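Local coordinates for L-lysine 6-monooxygenase involved in desferrioxamine biosynthesis (Erwinia amylovora CFBP1430, PDB 5O8P), which probably hydroxylates a terminal amine of cadaverine with FAD and NADPH, a step in making the siderophore desferrioxamine, at residues T240-S245 against I422-F427; E28-L33 against R413-V418. All blocks are in the same frame, centred on the assembly; numbering follows the deposited sequence.

Contact 1: residues T240-S245 against I422-F427; sequences TLEMTS and IAFQTF
E242 reaches across from a type I beta turn (L241 to T244) that overlaps the short helix 238-241, and its carboxylate receives three N-H groups of the C-terminal segment 422-427. Two are backbone amides taken on the syn side of the carboxylate: F424 N gives to E242 OE2 at 2.8 Å, and Q425 N to E242 OE1 at 3.2 Å, each donor more than 20° out of the carboxylate plane. The third, Q425 NE2, meets the anti lone pair of E242 OE1 at 3.0 Å, with the amide and carboxylate planes only 18° apart. OE1 thus takes both the main chain and the side chain of Q425; with OE2 held by F424 N as well, rotation of the carboxylate should be restricted. E242 CG lies anti to the carbonyl carbon (chi1 -67°) and the chain runs extended from there, carrying the acid outward to the loop.

Van der Waals contacts flank this polar centre. I422 CD1 rests 3.4 Å from S245 CB, and M243 CG approaches F427 CE1 at 3.8 Å, obliquely to the ring. Beyond the pair of segments, W248 of helix 246-253 meets the F427 ring edge-to-face, while Y283 of the second subunit and I92 of the third pack on E242, placing this link close to subunit interfaces.

Within the turn region, S245 OG gives a hydrogen bond to E242 O and, at the N-cap position, also bonds W248 N. The edge of the F427 ring faces that same carbonyl, F427 CZ lying 3.4 Å from E242 O.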
ATOM      1  N   THR B 240     -10.798   6.462  14.477  1.00 37.92           N
ATOM      2  CA  THR B 240     -10.139   6.605  15.799  1.00 36.86           C
ATOM      3  C   THR B 240      -9.256   7.857  15.865  1.00 39.30           C
ATOM      4  O   THR B 240      -9.184   8.488  16.917  1.00 43.41           O
ATOM      5  CB  THR B 240      -9.320   5.348  16.183  1.00 33.83           C
ATOM      6  OG1 THR B 240     -10.202   4.230  16.267  1.00 34.46           O
ATOM      7  CG2 THR B 240      -8.605   5.515  17.506  1.00 31.34           C
ATOM      8  N   LEU B 241      -8.604   8.232  14.765  1.00 38.16           N
ATOM      9  CA  LEU B 241      -7.823   9.487  14.737  1.00 41.43           C
ATOM     10  C   LEU B 241      -8.663  10.746  15.058  1.00 42.32           C
ATOM     11  O   LEU B 241      -8.122  11.726  15.596  1.00 44.58           O
ATOM     12  CB  LEU B 241      -7.088   9.665  13.400  1.00 40.50           C
ATOM     13  CG  LEU B 241      -6.050   8.606  13.006  1.00 41.51           C
ATOM     14  CD1 LEU B 241      -5.368   8.964  11.683  1.00 40.44           C
ATOM     15  CD2 LEU B 241      -5.017   8.392  14.125  1.00 43.49           C
ATOM     16  N   GLU B 242      -9.969  10.705  14.770  1.00 35.80           N
ATOM     17  CA  GLU B 242     -10.900  11.764  15.205  1.00 35.65           C
ATOM     18  C   GLU B 242     -10.991  11.960  16.716  1.00 34.93           C
ATOM     19  O   GLU B 242     -11.534  12.949  17.168  1.00 38.84           O
ATOM     20  CB  GLU B 242     -12.313  11.504  14.695  1.00 36.84           C
ATOM     21  CG  GLU B 242     -12.499  11.592  13.189  1.00 39.06           C
ATOM     22  CD  GLU B 242     -13.939  11.925  12.802  1.00 42.43           C
ATOM     23  OE1 GLU B 242     -14.895  11.313  13.369  1.00 37.57           O
ATOM     24  OE2 GLU B 242     -14.106  12.858  11.963  1.00 42.10           O
ATOM     25  N   MET B 243     -10.513  11.002  17.498  1.00 35.83           N
ATOM     26  CA  MET B 243     -10.431  11.192  18.947  1.00 39.12           C
ATOM     27  C   MET B 243      -9.310  12.148  19.336  1.00 38.25           C
ATOM     28  O   MET B 243      -9.317  12.620  20.462  1.00 35.98           O
ATOM     29  CB  MET B 243     -10.247   9.857  19.675  1.00 41.27           C
ATOM     30  CG  MET B 243     -11.404   8.889  19.526  1.00 41.01           C
ATOM     31  SD  MET B 243     -11.077   7.259  20.232  1.00 44.41           S
ATOM     32  CE  MET B 243     -11.367   7.568  21.966  1.00 44.89           C
ATOM     33  N   THR B 244      -8.336  12.396  18.446  1.00 40.36           N
ATOM     34  CA  THR B 244      -7.325  13.439  18.679  1.00 45.22           C
ATOM     35  C   THR B 244      -7.923  14.716  18.108  1.00 44.63           C
ATOM     36  O   THR B 244      -7.583  15.169  17.014  1.00 47.41           O
ATOM     37  CB  THR B 244      -5.918  13.151  18.079  1.00 44.73           C
ATOM     38  OG1 THR B 244      -5.899  13.495  16.696  1.00 55.05           O
ATOM     39  CG2 THR B 244      -5.521  11.700  18.245  1.00 45.52           C
ATOM     40  N   SER B 245      -8.829  15.290  18.881  1.00 42.85           N
ATOM     41  CA  SER B 245      -9.596  16.420  18.434  1.00 41.20           C
ATOM     42  C   SER B 245     -10.047  17.253  19.622  1.00 39.92           C
ATOM     43  O   SER B 245     -10.218  16.726  20.728  1.00 38.26           O
ATOM     44  CB  SER B 245     -10.820  15.933  17.677  1.00 40.15           C
ATOM     45  OG  SER B 245     -11.708  15.252  18.532  1.00 40.09           O
ATOM     46  N   ILE B 422     -13.852  19.455  14.656  1.00 45.84           N
ATOM     47  CA  ILE B 422     -13.250  18.888  13.439  1.00 49.09           C
ATOM     48  C   ILE B 422     -13.829  17.546  12.995  1.00 46.30           C
ATOM     49  O   ILE B 422     -13.586  17.143  11.883  1.00 57.74           O
ATOM     50  CB  ILE B 422     -11.702  18.719  13.546  1.00 53.17           C
ATOM     51  CG1 ILE B 422     -11.309  17.758  14.684  1.00 54.05           C
ATOM     52  CG2 ILE B 422     -11.019  20.074  13.701  1.00 52.40           C
ATOM     53  CD1 ILE B 422      -9.831  17.462  14.774  1.00 58.63           C
ATOM     54  N   ALA B 423     -14.610  16.876  13.838  1.00 44.46           N
ATOM     55  CA  ALA B 423     -14.899  15.436  13.683  1.00 41.83           C
ATOM     56  C   ALA B 423     -16.335  15.118  13.288  1.00 37.97           C
ATOM     57  O   ALA B 423     -17.274  15.711  13.820  1.00 40.49           O
ATOM     58  CB  ALA B 423     -14.571  14.716  14.986  1.00 41.43           C
ATOM     59  N   PHE B 424     -16.504  14.138  12.405  1.00 35.38           N
ATOM     60  CA  PHE B 424     -17.830  13.612  12.040  1.00 36.22           C
ATOM     61  C   PHE B 424     -18.591  12.906  13.175  1.00 35.84           C
ATOM     62  O   PHE B 424     -19.824  12.941  13.200  1.00 36.38           O
ATOM     63  CB  PHE B 424     -17.717  12.664  10.842  1.00 35.57           C
ATOM     64  CG  PHE B 424     -17.242  13.334   9.589  1.00 33.93           C
ATOM     65  CD1 PHE B 424     -18.103  14.131   8.848  1.00 33.65           C
ATOM     66  CD2 PHE B 424     -15.937  13.177   9.148  1.00 32.42           C
ATOM     67  CE1 PHE B 424     -17.666  14.760   7.685  1.00 32.58           C
ATOM     68  CE2 PHE B 424     -15.493  13.805   7.993  1.00 32.12           C
ATOM     69  CZ  PHE B 424     -16.355  14.597   7.261  1.00 31.35           C
ATOM     70  N   GLN B 425     -17.866  12.261  14.091  1.00 36.46           N
ATOM     71  CA  GLN B 425     -18.487  11.615  15.250  1.00 38.26           C
ATOM     72  C   GLN B 425     -18.954  12.619  16.273  1.00 38.38           C
ATOM     73  O   GLN B 425     -18.479  13.751  16.297  1.00 42.27           O
ATOM     74  CB  GLN B 425     -17.498  10.732  15.982  1.00 40.17           C
ATOM     75  CG  GLN B 425     -16.978   9.567  15.205  1.00 42.46           C
ATOM     76  CD  GLN B 425     -15.836   8.924  15.933  1.00 41.50           C
ATOM     77  OE1 GLN B 425     -16.022   8.311  16.988  1.00 41.86           O
ATOM     78  NE2 GLN B 425     -14.648   9.074  15.392  1.00 41.34           N
ATOM     79  N   THR B 426     -19.872  12.178  17.118  1.00 37.07           N
ATOM     80  CA  THR B 426     -20.217  12.871  18.341  1.00 38.55           C
ATOM     81  C   THR B 426     -19.810  11.961  19.493  1.00 40.35           C
ATOM     82  O   THR B 426     -20.287  10.834  19.604  1.00 47.85           O
ATOM     83  CB  THR B 426     -21.726  13.139  18.416  1.00 37.39           C
ATOM     84  OG1 THR B 426     -22.173  13.673  17.169  1.00 40.41           O
ATOM     85  CG2 THR B 426     -22.051  14.084  19.555  1.00 36.07           C
ATOM     86  N   PHE B 427     -18.926  12.447  20.348  1.00 39.81           N
ATOM     87  CA  PHE B 427     -18.428  11.668  21.494  1.00 35.38           C
ATOM     88  C   PHE B 427     -19.317  11.665  22.726  1.00 34.23           C
ATOM     89  O   PHE B 427     -19.604  10.595  23.257  1.00 33.50           O
ATOM     90  CB  PHE B 427     -17.020  12.118  21.851  1.00 34.56           C
ATOM     91  CG  PHE B 427     -16.066  11.965  20.708  1.00 33.96           C
ATOM     92  CD1 PHE B 427     -15.706  10.690  20.261  1.00 34.70           C
ATOM     93  CD2 PHE B 427     -15.579  13.081  20.033  1.00 33.15           C
ATOM     94  CE1 PHE B 427     -14.838  10.546  19.195  1.00 36.88           C
ATOM     95  CE2 PHE B 427     -14.698  12.948  18.988  1.00 33.28           C
ATOM     96  CZ  PHE B 427     -14.340  11.682  18.550  1.00 36.79           C
TER

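Contact 2: residues E28-L33 against R413-V418; sequences EPVEGL and REVYPV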
ATOM      1  N   GLU B  28       6.526  34.528  18.219  1.00 36.24           N
ATOM      2  CA  GLU B  28       7.455  35.552  17.690  1.00 37.77           C
ATOM      3  C   GLU B  28       6.791  36.687  16.885  1.00 39.05           C
ATOM      4  O   GLU B  28       7.006  37.853  17.215  1.00 39.79           O
ATOM      5  CB  GLU B  28       8.595  34.942  16.864  1.00 38.46           C
ATOM      6  CG  GLU B  28       9.869  35.797  16.878  1.00 39.40           C
ATOM      7  CD  GLU B  28      10.984  35.292  15.966  1.00 41.19           C
ATOM      8  OE1 GLU B  28      10.654  34.685  14.921  1.00 38.98           O
ATOM      9  OE2 GLU B  28      12.188  35.515  16.283  1.00 42.47           O
ATOM     10  N   PRO B  29       5.967  36.364  15.859  1.00 41.43           N
ATOM     11  CA  PRO B  29       5.376  37.434  15.034  1.00 37.67           C
ATOM     12  C   PRO B  29       4.142  38.128  15.624  1.00 34.08           C
ATOM     13  O   PRO B  29       3.652  39.069  15.013  1.00 32.25           O
ATOM     14  CB  PRO B  29       4.985  36.696  13.753  1.00 38.36           C
ATOM     15  CG  PRO B  29       4.576  35.363  14.245  1.00 39.48           C
ATOM     16  CD  PRO B  29       5.484  35.043  15.416  1.00 41.37           C
ATOM     17  N   VAL B  30       3.655  37.696  16.787  1.00 32.26           N
ATOM     18  CA  VAL B  30       2.494  38.331  17.405  1.00 36.79           C
ATOM     19  C   VAL B  30       2.843  39.742  17.925  1.00 43.65           C
ATOM     20  O   VAL B  30       3.793  39.913  18.689  1.00 46.22           O
ATOM     21  CB  VAL B  30       1.925  37.456  18.545  1.00 36.80           C
ATOM     22  CG1 VAL B  30       0.748  38.129  19.238  1.00 37.56           C
ATOM     23  CG2 VAL B  30       1.508  36.098  18.000  1.00 39.00           C
ATOM     24  N   GLU B  31       2.060  40.738  17.503  1.00 49.94           N
ATOM     25  CA  GLU B  31       2.219  42.128  17.947  1.00 52.25           C
ATOM     26  C   GLU B  31       1.874  42.273  19.426  1.00 45.85           C
ATOM     27  O   GLU B  31       0.873  41.739  19.887  1.00 46.66           O
ATOM     28  CB  GLU B  31       1.327  43.070  17.119  1.00 66.17           C
ATOM     29  CG  GLU B  31       1.760  43.209  15.651  1.00 79.61           C
ATOM     30  CD  GLU B  31       2.875  44.239  15.419  1.00 94.75           C
ATOM     31  OE1 GLU B  31       3.561  44.648  16.388  1.00105.80           O
ATOM     32  OE2 GLU B  31       3.073  44.647  14.251  1.00 99.52           O
ATOM     33  N   GLY B  32       2.702  43.018  20.149  1.00 41.91           N
ATOM     34  CA  GLY B  32       2.492  43.278  21.577  1.00 40.35           C
ATOM     35  C   GLY B  32       2.587  42.042  22.460  1.00 42.29           C
ATOM     36  O   GLY B  32       1.870  41.929  23.459  1.00 42.03           O
ATOM     37  N   LEU B  33       3.453  41.110  22.080  1.00 42.56           N
ATOM     38  CA  LEU B  33       3.720  39.938  22.883  1.00 42.02           C
ATOM     39  C   LEU B  33       5.214  39.843  23.085  1.00 44.91           C
ATOM     40  O   LEU B  33       5.946  39.603  22.136  1.00 47.20           O
ATOM     41  CB  LEU B  33       3.192  38.685  22.184  1.00 39.76           C
ATOM     42  CG  LEU B  33       3.251  37.405  23.000  1.00 40.09           C
ATOM     43  CD1 LEU B  33       2.505  37.525  24.321  1.00 38.09           C
ATOM     44  CD2 LEU B  33       2.663  36.281  22.163  1.00 42.26           C
ATOM     45  N   ARG B 413      -6.993  38.154  22.928  1.00 48.49           N
ATOM     46  CA  ARG B 413      -7.548  37.844  21.594  1.00 48.22           C
ATOM     47  C   ARG B 413      -7.186  36.441  21.110  1.00 46.64           C
ATOM     48  O   ARG B 413      -6.259  35.799  21.611  1.00 44.26           O
ATOM     49  CB  ARG B 413      -7.157  38.891  20.548  1.00 54.85           C
ATOM     50  CG  ARG B 413      -5.678  39.044  20.291  1.00 59.48           C
ATOM     51  CD  ARG B 413      -5.437  40.239  19.404  1.00 64.84           C
ATOM     52  NE  ARG B 413      -4.239  40.056  18.586  1.00 70.73           N
ATOM     53  CZ  ARG B 413      -2.999  40.412  18.926  1.00 72.14           C
ATOM     54  NH1 ARG B 413      -2.741  40.996  20.098  1.00 68.97           N
ATOM     55  NH2 ARG B 413      -2.004  40.189  18.069  1.00 76.76           N
ATOM     56  N   GLU B 414      -7.948  35.965  20.134  1.00 46.93           N
ATOM     57  CA  GLU B 414      -7.708  34.661  19.523  1.00 47.71           C
ATOM     58  C   GLU B 414      -6.741  34.823  18.364  1.00 45.72           C
ATOM     59  O   GLU B 414      -7.144  35.049  17.237  1.00 43.14           O
ATOM     60  CB  GLU B 414      -9.039  34.018  19.091  1.00 52.22           C
ATOM     61  CG  GLU B 414      -8.909  32.707  18.317  1.00 55.76           C
ATOM     62  CD  GLU B 414     -10.117  31.778  18.460  1.00 58.99           C
ATOM     63  OE1 GLU B 414     -10.523  31.564  19.624  1.00 58.36           O
ATOM     64  OE2 GLU B 414     -10.648  31.266  17.436  1.00 56.64           O
ATOM     65  N   VAL B 415      -5.455  34.683  18.644  1.00 47.77           N
ATOM     66  CA  VAL B 415      -4.417  35.036  17.666  1.00 46.62           C
ATOM     67  C   VAL B 415      -4.396  34.075  16.491  1.00 43.02           C
ATOM     68  O   VAL B 415      -4.291  34.486  15.355  1.00 37.29           O
ATOM     69  CB  VAL B 415      -3.012  35.043  18.306  1.00 51.14           C
ATOM     70  CG1 VAL B 415      -1.952  35.468  17.289  1.00 53.58           C
ATOM     71  CG2 VAL B 415      -2.995  35.957  19.523  1.00 54.26           C
ATOM     72  N   TYR B 416      -4.465  32.781  16.787  1.00 44.54           N
ATOM     73  CA  TYR B 416      -4.583  31.752  15.769  1.00 40.30           C
ATOM     74  C   TYR B 416      -5.896  31.045  16.025  1.00 42.12           C
ATOM     75  O   TYR B 416      -6.165  30.672  17.177  1.00 48.31           O
ATOM     76  CB  TYR B 416      -3.435  30.779  15.890  1.00 36.72           C
ATOM     77  CG  TYR B 416      -2.099  31.396  15.605  1.00 35.82           C
ATOM     78  CD1 TYR B 416      -1.682  31.633  14.305  1.00 34.08           C
ATOM     79  CD2 TYR B 416      -1.242  31.736  16.642  1.00 34.71           C
ATOM     80  CE1 TYR B 416      -0.439  32.184  14.045  1.00 33.67           C
ATOM     81  CE2 TYR B 416       0.009  32.278  16.390  1.00 34.68           C
ATOM     82  CZ  TYR B 416       0.407  32.497  15.083  1.00 34.75           C
ATOM     83  OH  TYR B 416       1.645  33.031  14.811  1.00 36.51           O
ATOM     84  N   PRO B 417      -6.711  30.849  14.968  1.00 43.99           N
ATOM     85  CA  PRO B 417      -8.053  30.313  15.160  1.00 43.22           C
ATOM     86  C   PRO B 417      -8.012  28.892  15.710  1.00 39.81           C
ATOM     87  O   PRO B 417      -7.250  28.063  15.236  1.00 37.29           O
ATOM     88  CB  PRO B 417      -8.664  30.363  13.752  1.00 42.51           C
ATOM     89  CG  PRO B 417      -7.509  30.288  12.830  1.00 40.94           C
ATOM     90  CD  PRO B 417      -6.367  30.958  13.536  1.00 43.92           C
ATOM     91  N   VAL B 418      -8.831  28.650  16.721  1.00 39.25           N
ATOM     92  CA  VAL B 418      -8.834  27.423  17.468  1.00 41.73           C
ATOM     93  C   VAL B 418     -10.122  26.695  17.120  1.00 42.70           C
ATOM     94  O   VAL B 418     -11.220  27.158  17.479  1.00 48.11           O
ATOM     95  CB  VAL B 418      -8.790  27.713  18.983  1.00 43.85           C
ATOM     96  CG1 VAL B 418      -8.671  26.415  19.767  1.00 45.67           C
ATOM     97  CG2 VAL B 418      -7.648  28.660  19.322  1.00 43.56           C
TER
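V30 and V415 meet tip to tip, V30 CG2 lying 3.6 Å from V415 CG1, and this pair forms the close-packed part of the contact between segments 28-33 and 413-418. The backbones stay well apart even here: the nearest CA atoms, those of V30 and V415, are 7.7 Å from each other, so side chains bridge the gap and no hydrogen bond crosses it. In V415 the touching branch CG1 is anti to the backbone N (chi1 -178°), whereas in V30 it is the branch anti to the carbonyl carbon, CG2, that reaches over. Y416, a buried ring, closes one flank, with the exposed P29 at its rim. V30 CG2 comes obliquely to the Y416 ring, 4.4 Å from CE2, and P29 CG lies 3.8 Å from the phenol oxygen OH, the proline and tyrosine side chains crossing at about a right angle. That oxygen is hydrogen-bonded to L26 O in helix 18-27, which fixes the far end of the ring beside the helix that precedes segment 28-33.

The R413 flank is looser and lies open to solvent. R413 runs extended from CG to NE and brings its guanidinium obliquely up to the other branch of V30, with NH2 3.6 Å from V30 CG1. E31 O lies at the edge of the guanidinium, near its plane, but 3.7 Å from R413 NH1, a distance too long to count as a hydrogen bond.

A type II beta turn from V30 to L33, with G32 at positive phi (65°), redirects the chain toward strand 35-38. This is the helix-to-strand connection of a Rossmann-type beta-alpha-beta unit, strand 8-14, helix 18-27 and strand 35-38, packed against the loop that follows helix 399-410.

In the fold
The two contacts lie in succession along the C-terminal tail: segment 413-418 of contact 2 and segment 422-427 of contact 1 are separated by three residues, yet the contact centres are 26 Å apart. The tail after helix 399-410 therefore first meets the FAD-binding Rossmann-type unit near the N-terminus and then segment 240-245. The order along the chain is 28-33, 240-245, 413-418, 422-427, so the contacts interleave; beyond the short linker they share no direct touch. Contact 1 is nearer the cofactor: the side chain of T244 is about 9 Å from the bound FAD and about 8 Å from that of Y271, which binds NADP(+), although none is bound to this chain in the model. Contact 2 lies away from the annotated binding sites.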